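Local coordinates for CEP104 (Gallus gallus, PDB 5JO8), which is a centriolar protein whose TOG domain, an all-helical array, probably binds tubulin or microtubules, as TOG domains of other proteins do, at residues N184-T187 with H188-M191; H130-E133 with K134-G138; V73-P76 with K77-R81; R32-S35 with P36-V40; V194-V197 with E198-K202. All coordinates share one frame; numbering follows the deposited sequence.

Contact 1 (N184-T187 with H188-M191); sequences NSPT and HLAM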
loop_
_atom_site.group_PDB
_atom_site.type_symbol
_atom_site.label_atom_id
_atom_site.label_comp_id
_atom_site.label_asym_id
_atom_site.label_seq_id
_atom_site.Cartn_x
_atom_site.Cartn_y
_atom_site.Cartn_z
ATOM N N ASN A 184 5.399 -0.882 -19.421
ATOM C CA ASN A 184 6.753 -1.397 -19.285
ATOM C C ASN A 184 7.155 -1.547 -17.819
ATOM O O ASN A 184 8.309 -1.847 -17.521
ATOM C CB ASN A 184 7.728 -0.450 -19.978
ATOM C CG ASN A 184 7.628 0.966 -19.449
ATOM O OD1 ASN A 184 6.682 1.691 -19.760
ATOM N ND2 ASN A 184 8.601 1.365 -18.642
ATOM N N SER A 185 6.206 -1.327 -16.910
ATOM C CA SER A 185 6.473 -1.461 -15.480
ATOM C C SER A 185 7.018 -2.846 -15.141
ATOM O O SER A 185 6.673 -3.835 -15.799
ATOM C CB SER A 185 5.204 -1.193 -14.672
ATOM O OG SER A 185 4.176 -2.093 -15.040
ATOM N N PRO A 186 7.880 -2.925 -14.114
ATOM C CA PRO A 186 8.485 -4.198 -13.715
ATOM C C PRO A 186 7.445 -5.288 -13.471
ATOM O O PRO A 186 6.399 -5.033 -12.868
ATOM C CB PRO A 186 9.218 -3.844 -12.419
ATOM C CG PRO A 186 9.569 -2.407 -12.582
ATOM C CD PRO A 186 8.410 -1.793 -13.327
ATOM N N THR A 187 7.739 -6.488 -13.954
ATOM C CA THR A 187 6.777 -7.578 -13.946
ATOM C C THR A 187 6.232 -7.913 -12.557
ATOM O O THR A 187 5.025 -7.996 -12.375
ATOM C CB THR A 187 7.379 -8.826 -14.589
ATOM O OG1 THR A 187 7.783 -8.495 -15.924
ATOM C CG2 THR A 187 6.361 -9.956 -14.628
ATOM N N HIS A 188 7.111 -8.100 -11.578
ATOM C CA HIS A 188 6.650 -8.442 -10.232
ATOM C C HIS A 188 5.763 -7.347 -9.648
ATOM O O HIS A 188 4.704 -7.630 -9.088
ATOM C CB HIS A 188 7.828 -8.718 -9.299
ATOM C CG HIS A 188 8.564 -9.974 -9.633
ATOM N ND1 HIS A 188 9.934 -10.090 -9.536
ATOM C CD2 HIS A 188 8.113 -11.175 -10.068
ATOM C CE1 HIS A 188 10.296 -11.310 -9.896
ATOM N NE2 HIS A 188 9.211 -11.986 -10.227
ATOM N N LEU A 189 6.194 -6.105 -9.801
ATOM C CA LEU A 189 5.413 -4.957 -9.357
ATOM C C LEU A 189 4.041 -4.937 -10.031
ATOM O O LEU A 189 3.017 -4.741 -9.379
ATOM C CB LEU A 189 6.160 -3.676 -9.703
ATOM C CG LEU A 189 5.621 -2.388 -9.098
ATOM C CD1 LEU A 189 5.762 -2.426 -7.579
ATOM C CD2 LEU A 189 6.347 -1.187 -9.699
ATOM N N ALA A 190 4.021 -5.144 -11.344
ATOM C CA ALA A 190 2.768 -5.062 -12.086
ATOM C C ALA A 190 1.832 -6.188 -11.694
ATOM O O ALA A 190 0.636 -5.980 -11.506
ATOM C CB ALA A 190 3.043 -5.122 -13.582
ATOM N N MET A 191 2.379 -7.391 -11.591
ATOM C CA MET A 191 1.596 -8.550 -11.196
ATOM C C MET A 191 0.976 -8.360 -9.821
ATOM O O MET A 191 -0.198 -8.651 -9.616
ATOM C CB MET A 191 2.462 -9.807 -11.204
ATOM C CG MET A 191 2.621 -10.444 -12.570
ATOM S SD MET A 191 1.031 -10.918 -13.273
ATOM C CE MET A 191 0.449 -12.098 -12.051
#

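Contact 2 (H130-E133 with K134-G138); sequences HCVE and KTLPG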
loop_
_atom_site.group_PDB
_atom_site.type_symbol
_atom_site.label_atom_id
_atom_site.label_comp_id
_atom_site.label_asym_id
_atom_site.label_seq_id
_atom_site.Cartn_x
_atom_site.Cartn_y
_atom_site.Cartn_z
ATOM N N HIS A 130 -2.652 10.433 7.141
ATOM C CA HIS A 130 -1.218 10.676 7.059
ATOM C C HIS A 130 -0.434 9.354 7.150
ATOM O O HIS A 130 0.495 9.122 6.364
ATOM C CB HIS A 130 -0.785 11.623 8.180
ATOM C CG HIS A 130 0.695 11.829 8.259
ATOM N ND1 HIS A 130 1.346 12.813 7.542
ATOM C CD2 HIS A 130 1.649 11.184 8.970
ATOM C CE1 HIS A 130 2.638 12.768 7.818
ATOM N NE2 HIS A 130 2.849 11.783 8.677
ATOM N N CYS A 131 -0.810 8.486 8.088
ATOM C CA CYS A 131 -0.094 7.211 8.256
ATOM C C CYS A 131 -0.138 6.377 6.989
ATOM O O CYS A 131 0.879 5.806 6.577
ATOM C CB CYS A 131 -0.684 6.374 9.389
ATOM S SG CYS A 131 -0.482 7.116 11.034
ATOM N N VAL A 132 -1.323 6.278 6.404
ATOM C CA VAL A 132 -1.505 5.474 5.192
ATOM C C VAL A 132 -0.780 6.122 4.012
ATOM O O VAL A 132 -0.042 5.452 3.290
ATOM C CB VAL A 132 -2.991 5.234 4.870
ATOM C CG1 VAL A 132 -3.129 4.434 3.570
ATOM C CG2 VAL A 132 -3.671 4.494 6.011
ATOM N N GLU A 133 -0.959 7.423 3.812
ATOM C CA GLU A 133 -0.365 8.085 2.651
ATOM C C GLU A 133 1.159 8.047 2.668
ATOM O O GLU A 133 1.786 7.956 1.619
ATOM C CB GLU A 133 -0.839 9.537 2.548
ATOM C CG GLU A 133 -2.327 9.708 2.270
ATOM C CD GLU A 133 -2.724 9.318 0.847
ATOM O OE1 GLU A 133 -1.832 9.041 0.022
ATOM O OE2 GLU A 133 -3.937 9.303 0.553
ATOM N N LYS A 134 1.757 8.101 3.853
ATOM C CA LYS A 134 3.211 8.128 3.952
ATOM C C LYS A 134 3.855 6.755 3.802
ATOM O O LYS A 134 5.062 6.660 3.580
ATOM C CB LYS A 134 3.659 8.767 5.275
ATOM C CG LYS A 134 3.346 10.255 5.392
ATOM C CD LYS A 134 4.018 11.036 4.279
ATOM C CE LYS A 134 3.590 12.496 4.311
ATOM N NZ LYS A 134 4.211 13.292 3.214
ATOM N N THR A 135 3.066 5.696 3.957
ATOM C CA THR A 135 3.620 4.346 3.967
ATOM C C THR A 135 3.183 3.465 2.797
ATOM O O THR A 135 3.937 2.590 2.367
ATOM C CB THR A 135 3.297 3.615 5.285
ATOM O OG1 THR A 135 1.878 3.472 5.424
ATOM C CG2 THR A 135 3.845 4.408 6.465
ATOM N N LEU A 136 1.976 3.679 2.296
ATOM C CA LEU A 136 1.475 2.835 1.210
ATOM C C LEU A 136 2.387 2.800 -0.023
ATOM O O LEU A 136 2.590 1.722 -0.589
ATOM C CB LEU A 136 0.040 3.225 0.837
ATOM C CG LEU A 136 -0.661 2.330 -0.193
ATOM C CD1 LEU A 136 -0.652 0.851 0.223
ATOM C CD2 LEU A 136 -2.084 2.831 -0.380
ATOM N N PRO A 137 2.948 3.944 -0.449
ATOM C CA PRO A 137 3.825 3.853 -1.630
ATOM C C PRO A 137 5.028 2.944 -1.408
ATOM O O PRO A 137 5.383 2.143 -2.283
ATOM C CB PRO A 137 4.274 5.294 -1.837
ATOM C CG PRO A 137 3.135 6.104 -1.296
ATOM C CD PRO A 137 2.693 5.347 -0.075
ATOM N N GLY A 138 5.640 3.030 -0.234
ATOM C CA GLY A 138 6.746 2.155 0.081
ATOM C C GLY A 138 6.337 0.697 0.182
ATOM O O GLY A 138 7.080 -0.201 -0.239
#

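Contact 3 (V73-P76 with K77-R81); sequences VSTP and KEDLR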
loop_
_atom_site.group_PDB
_atom_site.type_symbol
_atom_site.label_atom_id
_atom_site.label_comp_id
_atom_site.label_asym_id
_atom_site.label_seq_id
_atom_site.Cartn_x
_atom_site.Cartn_y
_atom_site.Cartn_z
ATOM N N VAL A 73 -2.845 8.947 28.386
ATOM C CA VAL A 73 -3.888 9.707 27.703
ATOM C C VAL A 73 -3.866 11.190 28.066
ATOM O O VAL A 73 -4.449 12.008 27.362
ATOM C CB VAL A 73 -5.283 9.100 27.931
ATOM C CG1 VAL A 73 -5.385 7.730 27.270
ATOM C CG2 VAL A 73 -5.592 9.025 29.431
ATOM N N SER A 74 -3.189 11.535 29.157
ATOM C CA SER A 74 -3.092 12.929 29.572
ATOM C C SER A 74 -2.029 13.710 28.808
ATOM O O SER A 74 -1.881 14.916 28.999
ATOM C CB SER A 74 -2.819 13.029 31.074
ATOM O OG SER A 74 -1.591 12.397 31.398
ATOM N N THR A 75 -1.289 13.028 27.939
ATOM C CA THR A 75 -0.271 13.694 27.142
ATOM C C THR A 75 -0.947 14.722 26.238
ATOM O O THR A 75 -1.974 14.410 25.629
ATOM C CB THR A 75 0.472 12.676 26.242
ATOM O OG1 THR A 75 1.006 11.609 27.044
ATOM C CG2 THR A 75 1.586 13.358 25.470
ATOM N N PRO A 76 -0.394 15.950 26.159
ATOM C CA PRO A 76 -0.981 16.965 25.277
ATOM C C PRO A 76 -1.104 16.452 23.854
ATOM O O PRO A 76 -0.212 15.739 23.382
ATOM C CB PRO A 76 0.029 18.111 25.341
ATOM C CG PRO A 76 0.587 18.000 26.732
ATOM C CD PRO A 76 0.701 16.509 26.976
ATOM N N LYS A 77 -2.203 16.786 23.197
ATOM C CA LYS A 77 -2.469 16.260 21.859
ATOM C C LYS A 77 -1.381 16.597 20.846
ATOM O O LYS A 77 -1.098 15.799 19.950
ATOM C CB LYS A 77 -3.821 16.759 21.352
ATOM C CG LYS A 77 -4.998 16.373 22.234
ATOM C CD LYS A 77 -5.118 14.862 22.384
ATOM C CE LYS A 77 -6.425 14.485 23.062
ATOM N NZ LYS A 77 -6.465 13.071 23.512
ATOM N N GLU A 78 -0.775 17.769 20.976
ATOM C CA GLU A 78 0.247 18.209 20.039
ATOM C C GLU A 78 1.481 17.309 20.144
ATOM O O GLU A 78 2.098 16.970 19.132
ATOM C CB GLU A 78 0.601 19.684 20.292
ATOM C CG GLU A 78 1.647 20.266 19.348
ATOM C CD GLU A 78 1.194 20.319 17.894
ATOM O OE1 GLU A 78 -0.027 20.238 17.631
ATOM O OE2 GLU A 78 2.069 20.449 17.010
ATOM N N ASP A 79 1.819 16.923 21.371
ATOM C CA ASP A 79 2.929 16.011 21.624
ATOM C C ASP A 79 2.637 14.639 21.046
ATOM O O ASP A 79 3.510 14.014 20.448
ATOM C CB ASP A 79 3.192 15.859 23.120
ATOM C CG ASP A 79 3.696 17.139 23.766
ATOM O OD1 ASP A 79 4.102 18.075 23.040
ATOM O OD2 ASP A 79 3.697 17.194 25.013
ATOM N N LEU A 80 1.423 14.154 21.261
ATOM C CA LEU A 80 1.016 12.887 20.665
ATOM C C LEU A 80 1.041 12.923 19.136
ATOM O O LEU A 80 1.426 11.938 18.503
ATOM C CB LEU A 80 -0.363 12.476 21.157
ATOM C CG LEU A 80 -0.500 12.196 22.659
ATOM C CD1 LEU A 80 -1.968 12.263 23.039
ATOM C CD2 LEU A 80 0.113 10.839 23.028
ATOM N N ARG A 81 0.636 14.038 18.530
ATOM C CA ARG A 81 0.710 14.165 17.069
ATOM C C ARG A 81 2.152 14.161 16.595
ATOM O O ARG A 81 2.493 13.460 15.650
ATOM C CB ARG A 81 0.065 15.469 16.586
ATOM C CG ARG A 81 -1.440 15.463 16.425
ATOM C CD ARG A 81 -1.925 16.798 15.825
ATOM N NE ARG A 81 -1.784 17.946 16.732
ATOM C CZ ARG A 81 -2.706 18.330 17.615
ATOM N NH1 ARG A 81 -3.842 17.655 17.739
ATOM N NH2 ARG A 81 -2.488 19.388 18.391
HETATM O O HOH W 1 -5.009 11.034 24.784
HETATM O O HOH W 2 -4.505 14.103 25.823
#

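Contact 4 (R32-S35 with P36-V40); sequences REAS and PAIEV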
loop_
_atom_site.group_PDB
_atom_site.type_symbol
_atom_site.label_atom_id
_atom_site.label_comp_id
_atom_site.label_asym_id
_atom_site.label_seq_id
_atom_site.Cartn_x
_atom_site.Cartn_y
_atom_site.Cartn_z
ATOM N N ARG A 32 19.786 16.512 10.021
ATOM C CA ARG A 32 18.790 17.503 9.628
ATOM C C ARG A 32 17.464 16.852 9.244
ATOM O O ARG A 32 16.405 17.277 9.710
ATOM C CB ARG A 32 19.305 18.402 8.497
ATOM C CG ARG A 32 19.995 17.666 7.365
ATOM C CD ARG A 32 20.195 18.579 6.165
ATOM N NE ARG A 32 20.968 17.933 5.108
ATOM C CZ ARG A 32 22.295 17.943 5.049
ATOM N NH1 ARG A 32 22.924 17.331 4.053
ATOM N NH2 ARG A 32 22.994 18.567 5.988
ATOM N N GLU A 33 17.522 15.820 8.406
ATOM C CA GLU A 33 16.302 15.174 7.933
ATOM C C GLU A 33 15.534 14.513 9.080
ATOM O O GLU A 33 14.305 14.571 9.125
ATOM C CB GLU A 33 16.589 14.183 6.794
ATOM C CG GLU A 33 17.381 12.937 7.179
ATOM C CD GLU A 33 17.532 11.959 6.020
ATOM O OE1 GLU A 33 17.570 10.732 6.267
ATOM O OE2 GLU A 33 17.613 12.420 4.860
ATOM N N ALA A 34 16.260 13.926 10.026
ATOM C CA ALA A 34 15.623 13.257 11.155
ATOM C C ALA A 34 15.435 14.151 12.382
ATOM O O ALA A 34 15.143 13.647 13.468
ATOM C CB ALA A 34 16.400 12.004 11.532
ATOM N N SER A 35 15.591 15.466 12.216
ATOM C CA SER A 35 15.453 16.404 13.338
ATOM C C SER A 35 14.147 16.265 14.133
ATOM O O SER A 35 14.189 16.191 15.359
ATOM C CB SER A 35 15.664 17.864 12.897
ATOM O OG SER A 35 17.041 18.190 12.855
ATOM N N PRO A 36 12.985 16.233 13.444
ATOM C CA PRO A 36 11.746 16.092 14.217
ATOM C C PRO A 36 11.693 14.783 14.998
ATOM O O PRO A 36 11.217 14.778 16.131
ATOM C CB PRO A 36 10.658 16.112 13.138
ATOM C CG PRO A 36 11.272 16.843 12.004
ATOM C CD PRO A 36 12.703 16.429 12.009
ATOM N N ALA A 37 12.182 13.698 14.396
ATOM C CA ALA A 37 12.262 12.407 15.065
ATOM C C ALA A 37 13.231 12.444 16.246
ATOM O O ALA A 37 12.964 11.852 17.282
ATOM C CB ALA A 37 12.663 11.314 14.083
ATOM N N ILE A 38 14.356 13.139 16.075
ATOM C CA ILE A 38 15.341 13.295 17.147
ATOM C C ILE A 38 14.731 14.089 18.297
ATOM O O ILE A 38 14.910 13.741 19.469
ATOM C CB ILE A 38 16.631 13.941 16.625
ATOM C CG1 ILE A 38 17.390 12.959 15.734
ATOM C CG2 ILE A 38 17.519 14.387 17.780
ATOM C CD1 ILE A 38 18.405 13.626 14.822
ATOM N N GLU A 39 13.969 15.124 17.950
ATOM C CA GLU A 39 13.288 15.946 18.943
ATOM C C GLU A 39 12.323 15.134 19.796
ATOM O O GLU A 39 12.131 15.418 20.976
ATOM C CB GLU A 39 12.531 17.081 18.259
ATOM C CG GLU A 39 13.023 18.453 18.656
ATOM C CD GLU A 39 12.436 19.557 17.808
ATOM O OE1 GLU A 39 11.938 19.267 16.701
ATOM O OE2 GLU A 39 12.475 20.724 18.251
ATOM N N VAL A 40 11.724 14.115 19.192
ATOM C CA VAL A 40 10.721 13.309 19.870
ATOM C C VAL A 40 11.342 12.132 20.613
ATOM O O VAL A 40 10.972 11.845 21.754
ATOM C CB VAL A 40 9.655 12.810 18.861
ATOM C CG1 VAL A 40 8.721 11.799 19.508
ATOM C CG2 VAL A 40 8.875 13.979 18.297
#

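Contact 5 (V194-V197 with E198-K202); sequences VELV and ECLLK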
loop_
_atom_site.group_PDB
_atom_site.type_symbol
_atom_site.label_atom_id
_atom_site.label_comp_id
_atom_site.label_asym_id
_atom_site.label_seq_id
_atom_site.Cartn_x
_atom_site.Cartn_y
_atom_site.Cartn_z
ATOM N N VAL A 194 -1.991 -5.812 -10.114
ATOM C CA VAL A 194 -3.250 -6.321 -10.654
ATOM C C VAL A 194 -3.897 -7.332 -9.714
ATOM O O VAL A 194 -5.123 -7.380 -9.590
ATOM C CB VAL A 194 -3.119 -6.848 -12.093
ATOM C CG1 VAL A 194 -2.832 -5.699 -13.033
ATOM C CG2 VAL A 194 -2.018 -7.910 -12.200
ATOM N N GLU A 195 -3.080 -8.137 -9.039
ATOM C CA GLU A 195 -3.622 -9.123 -8.128
ATOM C C GLU A 195 -4.254 -8.467 -6.901
ATOM O O GLU A 195 -5.281 -8.938 -6.410
ATOM C CB GLU A 195 -2.538 -10.118 -7.703
ATOM C CG GLU A 195 -2.068 -11.028 -8.807
ATOM C CD GLU A 195 -0.922 -11.910 -8.353
ATOM O OE1 GLU A 195 -0.171 -11.499 -7.438
ATOM O OE2 GLU A 195 -0.778 -13.013 -8.906
ATOM N N LEU A 196 -3.633 -7.399 -6.407
ATOM C CA LEU A 196 -4.193 -6.635 -5.287
ATOM C C LEU A 196 -5.554 -6.040 -5.624
ATOM O O LEU A 196 -6.496 -6.134 -4.834
ATOM C CB LEU A 196 -3.239 -5.525 -4.840
ATOM C CG LEU A 196 -2.213 -5.976 -3.800
ATOM C CD1 LEU A 196 -1.113 -4.942 -3.636
ATOM C CD2 LEU A 196 -2.901 -6.232 -2.470
ATOM N N VAL A 197 -5.657 -5.437 -6.804
ATOM C CA VAL A 197 -6.926 -4.888 -7.258
ATOM C C VAL A 197 -7.952 -6.013 -7.366
ATOM O O VAL A 197 -9.061 -5.892 -6.847
ATOM C CB VAL A 197 -6.780 -4.130 -8.604
ATOM C CG1 VAL A 197 -8.151 -3.734 -9.148
ATOM C CG2 VAL A 197 -5.901 -2.889 -8.428
ATOM N N GLU A 198 -7.585 -7.114 -8.024
ATOM C CA GLU A 198 -8.534 -8.195 -8.232
ATOM C C GLU A 198 -9.047 -8.707 -6.897
ATOM O O GLU A 198 -10.247 -8.931 -6.720
ATOM C CB GLU A 198 -7.885 -9.350 -8.988
ATOM C CG GLU A 198 -8.841 -10.501 -9.266
ATOM C CD GLU A 198 -8.152 -11.724 -9.822
ATOM O OE1 GLU A 198 -8.834 -12.498 -10.523
ATOM O OE2 GLU A 198 -6.946 -11.924 -9.552
ATOM N N CYS A 199 -8.124 -8.883 -5.962
ATOM C CA CYS A 199 -8.443 -9.442 -4.661
ATOM C C CYS A 199 -9.322 -8.498 -3.846
ATOM O O CYS A 199 -10.379 -8.889 -3.340
ATOM C CB CYS A 199 -7.147 -9.745 -3.908
ATOM S SG CYS A 199 -7.356 -10.245 -2.191
ATOM N N LEU A 200 -8.895 -7.248 -3.729
ATOM C CA LEU A 200 -9.644 -6.288 -2.926
ATOM C C LEU A 200 -10.985 -5.911 -3.553
ATOM O O LEU A 200 -11.960 -5.665 -2.841
ATOM C CB LEU A 200 -8.793 -5.055 -2.601
ATOM C CG LEU A 200 -7.720 -5.339 -1.543
ATOM C CD1 LEU A 200 -6.756 -4.180 -1.420
ATOM C CD2 LEU A 200 -8.374 -5.645 -0.207
ATOM N N LEU A 201 -11.045 -5.880 -4.879
ATOM C CA LEU A 201 -12.305 -5.603 -5.561
ATOM C C LEU A 201 -13.349 -6.679 -5.245
ATOM O O LEU A 201 -14.497 -6.364 -4.931
ATOM C CB LEU A 201 -12.078 -5.502 -7.066
ATOM C CG LEU A 201 -13.273 -5.130 -7.937
ATOM C CD1 LEU A 201 -13.926 -3.853 -7.421
ATOM C CD2 LEU A 201 -12.803 -4.963 -9.373
ATOM N N LYS A 202 -12.951 -7.945 -5.312
ATOM C CA LYS A 202 -13.861 -9.038 -4.982
ATOM C C LYS A 202 -14.416 -8.881 -3.574
ATOM O O LYS A 202 -15.621 -8.995 -3.352
ATOM C CB LYS A 202 -13.145 -10.383 -5.064
ATOM C CG LYS A 202 -12.815 -10.867 -6.448
ATOM C CD LYS A 202 -12.203 -12.255 -6.352
ATOM C CE LYS A 202 -11.573 -12.676 -7.657
ATOM N NZ LYS A 202 -10.919 -14.007 -7.530
HETATM O O HOH W 3 -5.817 -11.744 -6.951
#

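Contact 1 (N184-T187 with H188-M191)
Ser185 and Ala190 meet at the tight side of this helix start: the hydroxyl oxygen OG of Ser185 lies 3.5 Å from CB of Ala190, a plain van der Waals touch. The hydroxyl's hydrogen-bond partner is the backbone oxygen of Lys182, back along the loop. The same alanine methyl also rests on the carbonyl oxygen of Pro186, with CB to O at 3.4 Å, and both of its neighbours here belong to the incoming loop. Pro186 is the N-cap residue, and its carbonyl opens the helix by accepting from Ala190 N at 2.8 Å, with an N-H...O angle of 157°. One residue on, Met191 N donates to Thr187 O, also at 2.8 Å and straighter, at 168°.

The loose side is that of the exposed Pro186 ring, which only brushes the helix, its CB 4.1 Å from CB of Leu189. At His188 the bond to CB points away from the loop, though CB itself still touches Thr187 C.

Met191 keeps CB and CG close to Thr187 O, with CG 4.3 Å from Thr187 CG2. Helix 187-204 thus begins against helix 229-245: Met191 reaches Glu230, Val231 and Val234, and Ala190 sits on Val231. His226 donates from NE2 to Ser185 O, tying the entering loop to the loop between helices 213-223 and 229-245.

Contact 2 (H130-E133 with K134-G138)
The imidazole of His130 is overlain by the side chain of Lys134, one turn further along helix 125-142. At chi1 174° the histidine swings its ring so that one face receives the lysine chain, and the two side chains run at a slant to each other. Lys134 CG sits over that face, 3.7 Å from the ring centroid and 18° off the ring normal, a CH-pi contact displaced a little toward the rim. A bend at chi2 (-59°) folds the lysine back, and its CE also approaches the ring, 3.6 Å from His130 CE1. The amine turns away from the ring, NZ staying 5.2 Å from His130 ND1, so it is the aliphatic part of the chain that makes the contact.

Thr135 uses its polar branch: its hydroxyl OG1 donates to the carbonyl oxygen of Cys131 at 2.8 Å, coming in tilted from the carbonyl plane. Its backbone N has only a weak bond to that oxygen and a better one to Val132 O, at 3.2 Å. Val132 O therefore takes two donors, the second being Leu136 N at 2.9 Å.

Next comes Pro137, whose CD lies 3.2 Å from Glu133 O in the place where a helical N-H would point. This is the pattern of a proline-kinked helix, with a threonine hydroxyl bonded back to the preceding turn, inside the all-helical TOG domain.

Contact 3 (V73-P76 with K77-R81)
Chi1 of Thr75 (-55°) sets CG2 anti to the backbone N, and chi1 of Leu80 (-63°) sets its CG anti to the carbonyl carbon; together they bring the threonine methyl to 3.7 Å from Leu80 CG. Thr75 CG2 also leans on Asp79 CB, and Leu80 CD2 packs against Thr75 CB. The other leucine branch, CD1, lies 3.4 Å from the carbonyl oxygen of Thr75. The threonine hydroxyl bonds to the backbone oxygen of Ser72.

Pro76 is the N-cap, and its carbonyl accepts from Leu80 N at 3.1 Å, nearly straight at 167° and in the carbonyl plane. Asp79 crosses the proline ring at a slant, OD2 3.6 Å from Pro76 CG.

Lys77 bends at chi2 and then runs back toward the carbonyls of Val73 and Thr75. Its NZ bonds to a water at 2.8 Å that donates to Val73 O; a second water donates to both carbonyls, with a weak link to the amine. NZ also bonds to His121 O of helix 100-121. Arg81 grips Glu78 OE1 side-on through NE and NH2, with NH2 at 2.7 Å.

The whole is a proline-capped start of helix 77-94, with Thr75 and Leu80 in the hydrophobic-staple positions, the threonine contributing its carbon atoms.

Contact 4 (R32-S35 with P36-V40)
Ile38 folds over the peptide of Ala34, the residue at which one short helix, 28-33, gives way to the next, 35-41. Its CB lies 3.5 Å from the carbonyl oxygen of Ala34 and has Ser35 O almost as near. A first torsion of -71° puts CG1 anti to the carbonyl carbon, and this branch goes on along the same Ala34 carbonyl: CG1 comes to 3.3 Å from Ala34 O. At the tip, CD1 stays beside that oxygen and reaches the alanine methyl as well, 4.2 Å from Ala34 CB. Beyond the turn, Ile38 rests on Leu26 and on Val46 of helix 43-49.

Ala34 O is the first acceptor of helix 35-41. It takes the N-H of Ile38 at 2.8 Å with an angle of 156°. Ser35 O follows, receiving Glu39 N at 2.8 Å and 158°. The side chain of Ser35 turns back instead, its hydroxyl bonding to Leu31 O in the preceding helix.

Pro36 occupies the first turn, where its missing N-H costs nothing to the helix it enters. Its ring CD necessarily sits close to Ser35 CB across the peptide that joins them. Ala34 and Ala37 both face inward, to Phe89 and Ala86 respectively on helix 77-94.

Chemically, then, the junction is closed by the Ala34 and Ser35 carbonyls, which the new helix supplies with N-H donors, while the Ile38 branch lies against the first of them and shields that oxygen on one side with hydrocarbon.

Contact 5 (V194-V197 with E198-K202)
Glu195 O is gripped by two donors: the backbone N of Cys199 at 2.9 Å, and a water at 2.9 Å that also donates to the Glu198 carboxylate oxygen OE2. The amide N-H comes in tilted 28° from the carbonyl plane, and the water, 2.8 Å from OE2, links this backbone oxygen to the glutamate side chain one turn on.

Glu198 is placed for this by an extended chain. Its CG is anti to the backbone N (chi1 -179°), and the carboxylate reaches out along the helix flank. Its other oxygen, OE1, forms a salt bridge with Arg237 of helix 229-245, and a long, weaker one, 3.9 Å, with Lys202 NZ.

Leu196 CD2 and Leu200 CD1 just meet at 4.5 Å, their branches on one side of the helix, where both also touch Leu177. On the face toward helix 213-223, Val197 O accepts the helical bond from Leu201 N at 2.8 Å.

Helix 229-245 meets both kinds of chemistry, touching Val194 and Val197 and pairing Arg237 with the Glu198 carboxylate. Shared among an arginine, a lysine and a water, that carboxylate would probably be held in its charged form.

Along the chain the order is contact 4, contact 3, contact 2, contact 1 and contact 5. Contacts 3 and 4 lie on one side of the chain's centre, about 18 Å apart between centres; contact 3 opens helix 77-94, against which contact 4 packs. Contact 2, on helix 125-142, is nearest the middle, about 7 Å from the chain's centre. Contacts 1 and 5 share helix 187-204, its start and its later turns, with centres about 15 Å apart. The span from contact 3 to contact 1 is about 42 Å between centres. Such an elongated row of helices is consistent with the paddle-like TOG fold, which in relatives binds tubulin.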